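Cell wall surface anchor protein (Streptococcus agalactiae, PDB 4Z1P) probably serves as a cell-wall-anchored adhesin of the antigen I/II type, helping the bacterium attach to surfaces or other cells. Local coordinates at residues Y207-W212 with D300-K305; K226-L231 with T275-L280. All blocks are in the same frame, centred on the assembly; numbering follows the deposited sequence.

Interaction 1: Y207-W212 with D300-K305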
ATOM      1  N   TYR A 207      -8.537  -6.971 -29.661  1.00 19.26           N
ATOM      2  CA  TYR A 207      -7.566  -6.631 -28.625  1.00 20.01           C
ATOM      3  C   TYR A 207      -7.905  -7.307 -27.310  1.00 19.17           C
ATOM      4  O   TYR A 207      -9.040  -7.251 -26.819  1.00 18.99           O
ATOM      5  CB  TYR A 207      -7.495  -5.123 -28.475  1.00 19.39           C
ATOM      6  CG  TYR A 207      -7.035  -4.474 -29.771  1.00 20.17           C
ATOM      7  CD1 TYR A 207      -5.809  -4.784 -30.316  1.00 20.24           C
ATOM      8  CD2 TYR A 207      -7.844  -3.540 -30.422  1.00 21.12           C
ATOM      9  CE1 TYR A 207      -5.367  -4.201 -31.494  1.00 20.24           C
ATOM     10  CE2 TYR A 207      -7.447  -2.947 -31.623  1.00 22.46           C
ATOM     11  CZ  TYR A 207      -6.231  -3.304 -32.173  1.00 21.44           C
ATOM     12  OH  TYR A 207      -5.883  -2.727 -33.305  1.00 20.57           O
ATOM     13  N   LYS A 208      -6.906  -7.969 -26.731  1.00 20.43           N
ATOM     14  CA  LYS A 208      -7.049  -8.559 -25.425  1.00 17.02           C
ATOM     15  C   LYS A 208      -6.279  -7.694 -24.381  1.00 18.84           C
ATOM     16  O   LYS A 208      -5.069  -7.520 -24.506  1.00 17.25           O
ATOM     17  CB  LYS A 208      -6.498  -9.972 -25.425  1.00 17.69           C
ATOM     18  CG  LYS A 208      -6.610 -10.627 -24.052  1.00 19.24           C
ATOM     19  CD  LYS A 208      -6.000 -12.008 -24.053  1.00 20.68           C
ATOM     20  CE  LYS A 208      -6.232 -12.667 -22.705  1.00 24.10           C
ATOM     21  NZ  LYS A 208      -5.311 -13.822 -22.527  1.00 25.70           N
ATOM     22  N   LEU A 209      -7.014  -7.147 -23.416  1.00 18.34           N
ATOM     23  CA  LEU A 209      -6.443  -6.423 -22.293  1.00 18.72           C
ATOM     24  C   LEU A 209      -6.471  -7.329 -21.091  1.00 19.30           C
ATOM     25  O   LEU A 209      -7.534  -7.679 -20.613  1.00 22.10           O
ATOM     26  CB  LEU A 209      -7.213  -5.178 -22.056  1.00 19.17           C
ATOM     27  CG  LEU A 209      -7.307  -4.293 -23.308  1.00 18.96           C
ATOM     28  CD1 LEU A 209      -8.057  -3.042 -22.970  1.00 21.99           C
ATOM     29  CD2 LEU A 209      -5.955  -3.927 -23.988  1.00 19.22           C
ATOM     30  N   GLU A 210      -5.292  -7.782 -20.655  1.00 21.80           N
ATOM     31  CA  GLU A 210      -5.169  -8.708 -19.530  1.00 20.40           C
ATOM     32  C   GLU A 210      -5.074  -7.851 -18.282  1.00 21.26           C
ATOM     33  O   GLU A 210      -4.030  -7.238 -17.989  1.00 20.93           O
ATOM     34  CB  GLU A 210      -3.926  -9.607 -19.644  1.00 23.59           C
ATOM     35  CG  GLU A 210      -3.929 -10.531 -20.838  1.00 31.83           C
ATOM     36  CD  GLU A 210      -2.578 -11.260 -21.038  1.00 38.10           C
ATOM     37  OE1 GLU A 210      -2.171 -11.353 -22.223  1.00 42.67           O
ATOM     38  OE2 GLU A 210      -1.954 -11.696 -20.018  1.00 36.86           O
ATOM     39  N   GLY A 211      -6.166  -7.776 -17.547  1.00 19.31           N
ATOM     40  CA  GLY A 211      -6.148  -7.053 -16.263  1.00 19.42           C
ATOM     41  C   GLY A 211      -5.260  -7.642 -15.202  1.00 19.02           C
ATOM     42  O   GLY A 211      -4.892  -8.827 -15.223  1.00 17.95           O
ATOM     43  N   TRP A 212      -4.923  -6.814 -14.220  1.00 19.24           N
ATOM     44  CA  TRP A 212      -4.097  -7.337 -13.108  1.00 19.92           C
ATOM     45  C   TRP A 212      -4.953  -8.128 -12.167  1.00 18.46           C
ATOM     46  O   TRP A 212      -6.134  -7.770 -11.930  1.00 19.53           O
ATOM     47  CB  TRP A 212      -3.523  -6.175 -12.323  1.00 20.88           C
ATOM     48  CG  TRP A 212      -2.622  -6.555 -11.229  1.00 21.61           C
ATOM     49  CD1 TRP A 212      -1.500  -7.313 -11.319  1.00 23.16           C
ATOM     50  CD2 TRP A 212      -2.704  -6.097  -9.881  1.00 21.39           C
ATOM     51  NE1 TRP A 212      -0.877  -7.396 -10.074  1.00 23.19           N
ATOM     52  CE2 TRP A 212      -1.586  -6.634  -9.183  1.00 21.62           C
ATOM     53  CE3 TRP A 212      -3.603  -5.304  -9.198  1.00 19.95           C
ATOM     54  CZ2 TRP A 212      -1.393  -6.428  -7.854  1.00 20.65           C
ATOM     55  CZ3 TRP A 212      -3.411  -5.100  -7.863  1.00 20.77           C
ATOM     56  CH2 TRP A 212      -2.331  -5.658  -7.199  1.00 20.37           C
ATOM     57  N   ASP A 300     -10.489  -8.136 -20.757  1.00 18.52           N
ATOM     58  CA  ASP A 300     -11.415  -7.404 -21.603  1.00 21.80           C
ATOM     59  C   ASP A 300     -10.967  -7.621 -23.056  1.00 23.38           C
ATOM     60  O   ASP A 300      -9.761  -7.509 -23.382  1.00 24.37           O
ATOM     61  CB  ASP A 300     -11.374  -5.919 -21.271  1.00 23.11           C
ATOM     62  CG  ASP A 300     -12.425  -5.107 -22.010  1.00 27.79           C
ATOM     63  OD1 ASP A 300     -13.384  -5.694 -22.554  1.00 28.15           O
ATOM     64  OD2 ASP A 300     -12.279  -3.857 -22.037  1.00 29.90           O
ATOM     65  N   PHE A 301     -11.924  -7.945 -23.913  1.00 20.41           N
ATOM     66  CA  PHE A 301     -11.669  -8.280 -25.297  1.00 18.82           C
ATOM     67  C   PHE A 301     -12.431  -7.226 -26.096  1.00 21.12           C
ATOM     68  O   PHE A 301     -13.637  -7.128 -25.945  1.00 23.11           O
ATOM     69  CB  PHE A 301     -12.231  -9.634 -25.582  1.00 19.42           C
ATOM     70  CG  PHE A 301     -11.499 -10.744 -24.917  1.00 20.32           C
ATOM     71  CD1 PHE A 301     -10.385 -11.296 -25.512  1.00 21.41           C
ATOM     72  CD2 PHE A 301     -11.859 -11.167 -23.635  1.00 21.59           C
ATOM     73  CE1 PHE A 301      -9.664 -12.345 -24.882  1.00 23.59           C
ATOM     74  CE2 PHE A 301     -11.184 -12.226 -23.025  1.00 21.85           C
ATOM     75  CZ  PHE A 301     -10.070 -12.808 -23.637  1.00 21.38           C
ATOM     76  N   ILE A 302     -11.705  -6.422 -26.861  1.00 19.40           N
ATOM     77  CA  ILE A 302     -12.261  -5.365 -27.681  1.00 20.64           C
ATOM     78  C   ILE A 302     -12.213  -5.754 -29.160  1.00 21.16           C
ATOM     79  O   ILE A 302     -11.158  -5.947 -29.720  1.00 18.30           O
ATOM     80  CB  ILE A 302     -11.495  -4.066 -27.487  1.00 22.00           C
ATOM     81  CG1 ILE A 302     -11.576  -3.610 -26.074  1.00 22.86           C
ATOM     82  CG2 ILE A 302     -12.057  -2.975 -28.361  1.00 23.26           C
ATOM     83  CD1 ILE A 302     -10.459  -2.635 -25.731  1.00 24.68           C
ATOM     84  N   VAL A 303     -13.367  -5.889 -29.795  1.00 21.16           N
ATOM     85  CA  VAL A 303     -13.306  -6.353 -31.170  1.00 21.36           C
ATOM     86  C   VAL A 303     -13.555  -5.161 -32.082  1.00 18.52           C
ATOM     87  O   VAL A 303     -14.389  -4.297 -31.812  1.00 18.33           O
ATOM     88  CB  VAL A 303     -14.075  -7.697 -31.420  1.00 26.24           C
ATOM     89  CG1 VAL A 303     -14.773  -8.263 -30.190  1.00 25.42           C
ATOM     90  CG2 VAL A 303     -14.830  -7.742 -32.715  1.00 26.71           C
ATOM     91  N   VAL A 304     -12.734  -5.081 -33.112  1.00 18.87           N
ATOM     92  CA  VAL A 304     -12.761  -3.950 -33.994  1.00 18.71           C
ATOM     93  C   VAL A 304     -12.684  -4.501 -35.427  1.00 20.48           C
ATOM     94  O   VAL A 304     -12.298  -5.650 -35.645  1.00 21.23           O
ATOM     95  CB  VAL A 304     -11.580  -2.949 -33.767  1.00 19.60           C
ATOM     96  CG1 VAL A 304     -11.587  -2.429 -32.345  1.00 19.22           C
ATOM     97  CG2 VAL A 304     -10.242  -3.541 -34.163  1.00 19.61           C
ATOM     98  N   LYS A 305     -13.007  -3.642 -36.387  1.00 20.80           N
ATOM     99  CA  LYS A 305     -12.893  -4.022 -37.789  1.00 21.67           C
ATOM    100  C   LYS A 305     -11.895  -3.064 -38.406  1.00 19.50           C
ATOM    101  O   LYS A 305     -11.988  -1.869 -38.163  1.00 20.75           O
ATOM    102  CB  LYS A 305     -14.276  -3.880 -38.469  1.00 23.56           C
ATOM    103  CG  LYS A 305     -14.331  -4.580 -39.832  1.00 28.94           C
ATOM    104  CD  LYS A 305     -15.627  -4.278 -40.565  1.00 31.00           C
ATOM    105  CE  LYS A 305     -15.949  -5.344 -41.571  1.00 35.61           C
ATOM    106  NZ  LYS A 305     -17.379  -5.156 -41.801  1.00 39.33           N
TER
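K208 lays its aliphatic chain alongside the F301 ring, the two side chains pointing the same way from the sheet. CG is set anti to the backbone N (chi1 179°) and the chain is extended beyond it, which draws successive methylenes along one side of the ring. CB lies 4.0 Å from F301 CE1, CG makes the closest approach at 3.6 Å to the same atom, CD stays near CE1, and CE has moved on to F301 CZ at 4.0 Å. The ammonium at the tip is farther off, with NZ 5.0 Å from F301 CZ. CG meets the ring obliquely, in plain van der Waals packing.

K208 and F301 form a non-hydrogen-bonded antiparallel pair, flanked by the hydrogen-bonded pairs Y207-I302 and L209-D300. Four backbone bonds join the strands; the one from L209 N to D300 O is 2.8 Å and nearly straight (173°), whereas Y207 N reaches I302 O at 148°. Between these pairs, F301 CA also brings its hydrogen to Y207 O.

The other face of the sheet carries Y207, L209, D300, I302 and V304. L209 CD1 touches I302 CD1 at 3.7 Å, a diagonal methyl contact between successive pairs. The Y207 side chain crosses V304 at about a right angle, with CE2 3.8 Å from CG2. Its hydroxyl is hydrogen-bonded to D236, and D300 OD2 is bonded to the hydroxyl of Y278, so these two oxygens, Y207 OH and D300 OD2, find their partners on other strands. The chemistry is therefore divided: backbone bonds fix the register, carbon contacts pack on both faces, and two hydrogen bonds tie buried oxygens to other strands.

Interaction 2: K226-L231 with T275-L280; sequences KFVDHL and TGRYEL
A single carboxylate oxygen, E279 OE2, gathers two basic side chains into a salt-bridge network across the strands. R277 grips it end-on with both terminal nitrogens, NH2 at 3.0 Å and NH1 at 3.2 Å, and OE2 lies close to the guanidinium plane. The NH2 donor comes nearly along the C-O axis of E279, while NH1 approaches from above the carboxylate plane. From the opposing strand, K226 NZ adds a long salt bridge to OE2 at 3.7 Å; the shared anion probably offsets the proximity of the two basic groups, and K226 also makes a cation-pi contact with F319.

V228 packs on the guanidinium of R277: CG1 sits over one face, 3.7 Å from NE, and CG2 is close to NH2. With chi1 at -167° and an extended run to NE, R277 swings its guanidinium along its own strand to E279.

The backbones are antiparallel, with hydrogen-bonded pairs F227-L280 and D229-Y278, and one further bond from L231 N to G276 O at 2.8 Å. G276 has a positive phi of 87° and, with R277, faces N272 in a G1 beta bulge. T275 OG1 accepts from R277 N, 3.2 Å away, in an ST turn leading into the strand.

On the buried face, Y278 CD1 packs on D229 CB at 3.9 Å. The Y278 hydroxyl, besides its bond to D300, also meets D241 OD2, and D229 OD2 is held by N314. Strand 225-230 pairs with 277-282 on one side and, through backbone bonds K226-F319 and V228-D317, with 311-320 on the other; 267-272 lies beyond 277-282, while the F227, D229, Y278 and L280 face packs against strands 298-306 and 204-210.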
ATOM      1  N   LYS A 226     -10.269  -0.382 -13.854  1.00 22.38           N
ATOM      2  CA  LYS A 226     -10.754   0.018 -15.150  1.00 22.10           C
ATOM      3  C   LYS A 226      -9.700   0.055 -16.190  1.00 23.79           C
ATOM      4  O   LYS A 226      -8.524   0.167 -15.875  1.00 21.64           O
ATOM      5  CB  LYS A 226     -11.445   1.356 -15.034  1.00 25.71           C
ATOM      6  CG  LYS A 226     -10.579   2.540 -15.165  1.00 25.00           C
ATOM      7  CD  LYS A 226     -11.432   3.810 -15.211  1.00 27.18           C
ATOM      8  CE  LYS A 226     -10.496   4.979 -15.087  1.00 28.98           C
ATOM      9  NZ  LYS A 226     -11.165   6.296 -15.029  1.00 32.93           N
ATOM     10  N   PHE A 227     -10.120  -0.119 -17.443  1.00 21.94           N
ATOM     11  CA  PHE A 227      -9.236  -0.022 -18.592  1.00 21.82           C
ATOM     12  C   PHE A 227      -9.620   1.190 -19.411  1.00 21.30           C
ATOM     13  O   PHE A 227     -10.787   1.426 -19.617  1.00 20.92           O
ATOM     14  CB  PHE A 227      -9.410  -1.236 -19.516  1.00 22.28           C
ATOM     15  CG  PHE A 227      -9.321  -2.575 -18.834  1.00 23.36           C
ATOM     16  CD1 PHE A 227     -10.417  -3.137 -18.189  1.00 24.91           C
ATOM     17  CD2 PHE A 227      -8.187  -3.321 -18.933  1.00 23.95           C
ATOM     18  CE1 PHE A 227     -10.351  -4.419 -17.619  1.00 24.90           C
ATOM     19  CE2 PHE A 227      -8.118  -4.602 -18.383  1.00 24.50           C
ATOM     20  CZ  PHE A 227      -9.195  -5.142 -17.717  1.00 27.65           C
ATOM     21  N   VAL A 228      -8.630   1.957 -19.865  1.00 23.50           N
ATOM     22  CA  VAL A 228      -8.817   3.017 -20.846  1.00 23.41           C
ATOM     23  C   VAL A 228      -7.943   2.692 -22.089  1.00 22.39           C
ATOM     24  O   VAL A 228      -6.746   2.551 -22.001  1.00 22.85           O
ATOM     25  CB  VAL A 228      -8.491   4.416 -20.278  1.00 24.49           C
ATOM     26  CG1 VAL A 228      -8.775   5.486 -21.316  1.00 24.61           C
ATOM     27  CG2 VAL A 228      -9.296   4.699 -19.003  1.00 23.55           C
ATOM     28  N   ASP A 229      -8.560   2.510 -23.264  1.00 26.71           N
ATOM     29  CA  ASP A 229      -7.806   2.089 -24.463  1.00 23.54           C
ATOM     30  C   ASP A 229      -8.011   3.208 -25.485  1.00 28.00           C
ATOM     31  O   ASP A 229      -9.140   3.613 -25.763  1.00 25.56           O
ATOM     32  CB  ASP A 229      -8.345   0.752 -24.953  1.00 25.06           C
ATOM     33  CG  ASP A 229      -7.475   0.148 -26.042  1.00 24.62           C
ATOM     34  OD1 ASP A 229      -7.321   0.795 -27.122  1.00 28.06           O
ATOM     35  OD2 ASP A 229      -6.911  -0.923 -25.785  1.00 18.77           O
ATOM     36  N   HIS A 230      -6.944   3.686 -26.091  1.00 31.93           N
ATOM     37  CA  HIS A 230      -7.086   4.774 -27.068  1.00 33.96           C
ATOM     38  C   HIS A 230      -6.915   4.053 -28.387  1.00 30.84           C
ATOM     39  O   HIS A 230      -5.837   3.551 -28.722  1.00 30.45           O
ATOM     40  CB  HIS A 230      -6.055   5.854 -26.822  1.00 36.36           C
ATOM     41  CG  HIS A 230      -5.827   6.083 -25.363  1.00 43.65           C
ATOM     42  ND1 HIS A 230      -5.073   5.213 -24.586  1.00 42.62           N
ATOM     43  CD2 HIS A 230      -6.322   7.022 -24.521  1.00 40.59           C
ATOM     44  CE1 HIS A 230      -5.091   5.629 -23.333  1.00 40.10           C
ATOM     45  NE2 HIS A 230      -5.834   6.722 -23.269  1.00 45.66           N
ATOM     46  N   LEU A 231      -8.031   3.888 -29.062  1.00 26.92           N
ATOM     47  CA  LEU A 231      -8.030   3.074 -30.293  1.00 27.34           C
ATOM     48  C   LEU A 231      -7.633   3.982 -31.412  1.00 27.21           C
ATOM     49  O   LEU A 231      -7.904   5.186 -31.359  1.00 28.24           O
ATOM     50  CB  LEU A 231      -9.411   2.541 -30.582  1.00 26.18           C
ATOM     51  CG  LEU A 231      -9.754   1.369 -29.694  1.00 27.18           C
ATOM     52  CD1 LEU A 231     -11.266   1.122 -29.829  1.00 28.73           C
ATOM     53  CD2 LEU A 231      -8.914   0.154 -30.064  1.00 25.56           C
ATOM     54  N   THR A 275     -12.990  10.583 -30.716  1.00 38.78           N
ATOM     55  CA  THR A 275     -11.603  10.535 -30.170  1.00 35.09           C
ATOM     56  C   THR A 275     -10.876   9.167 -30.186  1.00 30.75           C
ATOM     57  O   THR A 275      -9.655   9.114 -30.132  1.00 32.04           O
ATOM     58  CB  THR A 275     -11.596  11.013 -28.696  1.00 35.33           C
ATOM     59  OG1 THR A 275     -12.409  10.137 -27.891  1.00 28.19           O
ATOM     60  CG2 THR A 275     -12.176  12.441 -28.594  1.00 36.52           C
ATOM     61  N   GLY A 276     -11.623   8.067 -30.239  1.00 30.16           N
ATOM     62  CA  GLY A 276     -11.046   6.708 -30.122  1.00 28.69           C
ATOM     63  C   GLY A 276     -10.924   6.267 -28.674  1.00 27.58           C
ATOM     64  O   GLY A 276     -10.421   5.185 -28.388  1.00 27.18           O
ATOM     65  N   ARG A 277     -11.417   7.089 -27.744  1.00 29.67           N
ATOM     66  CA  ARG A 277     -11.321   6.725 -26.318  1.00 26.39           C
ATOM     67  C   ARG A 277     -12.372   5.732 -25.865  1.00 22.83           C
ATOM     68  O   ARG A 277     -13.558   6.048 -25.725  1.00 22.01           O
ATOM     69  CB  ARG A 277     -11.379   7.960 -25.422  1.00 27.59           C
ATOM     70  CG  ARG A 277     -10.960   7.631 -23.983  1.00 26.17           C
ATOM     71  CD  ARG A 277     -11.379   8.742 -23.036  1.00 28.44           C
ATOM     72  NE  ARG A 277     -10.915   8.501 -21.671  1.00 28.99           N
ATOM     73  CZ  ARG A 277     -11.634   7.939 -20.710  1.00 30.76           C
ATOM     74  NH1 ARG A 277     -12.903   7.526 -20.908  1.00 30.07           N
ATOM     75  NH2 ARG A 277     -11.077   7.817 -19.519  1.00 27.95           N
ATOM     76  N   TYR A 278     -11.907   4.524 -25.568  1.00 22.15           N
ATOM     77  CA  TYR A 278     -12.718   3.467 -24.973  1.00 20.28           C
ATOM     78  C   TYR A 278     -12.425   3.368 -23.453  1.00 22.14           C
ATOM     79  O   TYR A 278     -11.281   3.539 -23.057  1.00 21.00           O
ATOM     80  CB  TYR A 278     -12.267   2.168 -25.638  1.00 19.96           C
ATOM     81  CG  TYR A 278     -12.793   0.914 -25.016  1.00 19.57           C
ATOM     82  CD1 TYR A 278     -12.127   0.322 -23.957  1.00 19.15           C
ATOM     83  CD2 TYR A 278     -13.973   0.323 -25.449  1.00 19.82           C
ATOM     84  CE1 TYR A 278     -12.592  -0.808 -23.352  1.00 18.41           C
ATOM     85  CE2 TYR A 278     -14.443  -0.846 -24.845  1.00 19.73           C
ATOM     86  CZ  TYR A 278     -13.728  -1.409 -23.801  1.00 19.80           C
ATOM     87  OH  TYR A 278     -14.133  -2.563 -23.223  1.00 18.77           O
ATOM     88  N   GLU A 279     -13.442   3.142 -22.618  1.00 21.34           N
ATOM     89  CA  GLU A 279     -13.193   2.831 -21.209  1.00 23.00           C
ATOM     90  C   GLU A 279     -14.140   1.778 -20.806  1.00 21.23           C
ATOM     91  O   GLU A 279     -15.345   1.846 -21.148  1.00 20.88           O
ATOM     92  CB  GLU A 279     -13.392   4.055 -20.338  1.00 27.75           C
ATOM     93  CG  GLU A 279     -13.377   3.726 -18.863  1.00 29.79           C
ATOM     94  CD  GLU A 279     -13.765   4.931 -18.064  1.00 32.95           C
ATOM     95  OE1 GLU A 279     -14.811   4.851 -17.384  1.00 34.24           O
ATOM     96  OE2 GLU A 279     -13.035   5.928 -18.166  1.00 35.31           O
ATOM     97  N   LEU A 280     -13.621   0.787 -20.110  1.00 19.87           N
ATOM     98  CA  LEU A 280     -14.443  -0.162 -19.427  1.00 19.35           C
ATOM     99  C   LEU A 280     -14.123  -0.072 -17.926  1.00 21.59           C
ATOM    100  O   LEU A 280     -12.940  -0.240 -17.511  1.00 21.00           O
ATOM    101  CB  LEU A 280     -14.189  -1.559 -19.936  1.00 21.48           C
ATOM    102  CG  LEU A 280     -15.114  -2.601 -19.270  1.00 22.64           C
ATOM    103  CD1 LEU A 280     -15.400  -3.829 -20.136  1.00 23.59           C
ATOM    104  CD2 LEU A 280     -14.626  -3.043 -17.891  1.00 24.37           C
TER

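In the fold
Interactions 1 and 2 have centres about 10 Å apart and belong to different antiparallel sheets of one C-terminal antigen I/II region. Interaction 1 joins the central strands 204-210 and 298-306 of a four-strand sheet; interaction 2 joins 225-230 and 277-282 in a five-strand sheet. Along the chain the order is 204-210, 225-230, 277-282, 298-306, so interaction 1 brackets interaction 2. The sheets meet face to face: I302 CD1 packs 3.7 Å from Y278 CE1, and the D300 OD2 to Y278 OH hydrogen bond spans 2.6 Å. The resulting beta sandwich, its interior mixing apolar side chains with hydrogen-bonded acids and hydroxyls, probably forms part of the adhesin's stalk.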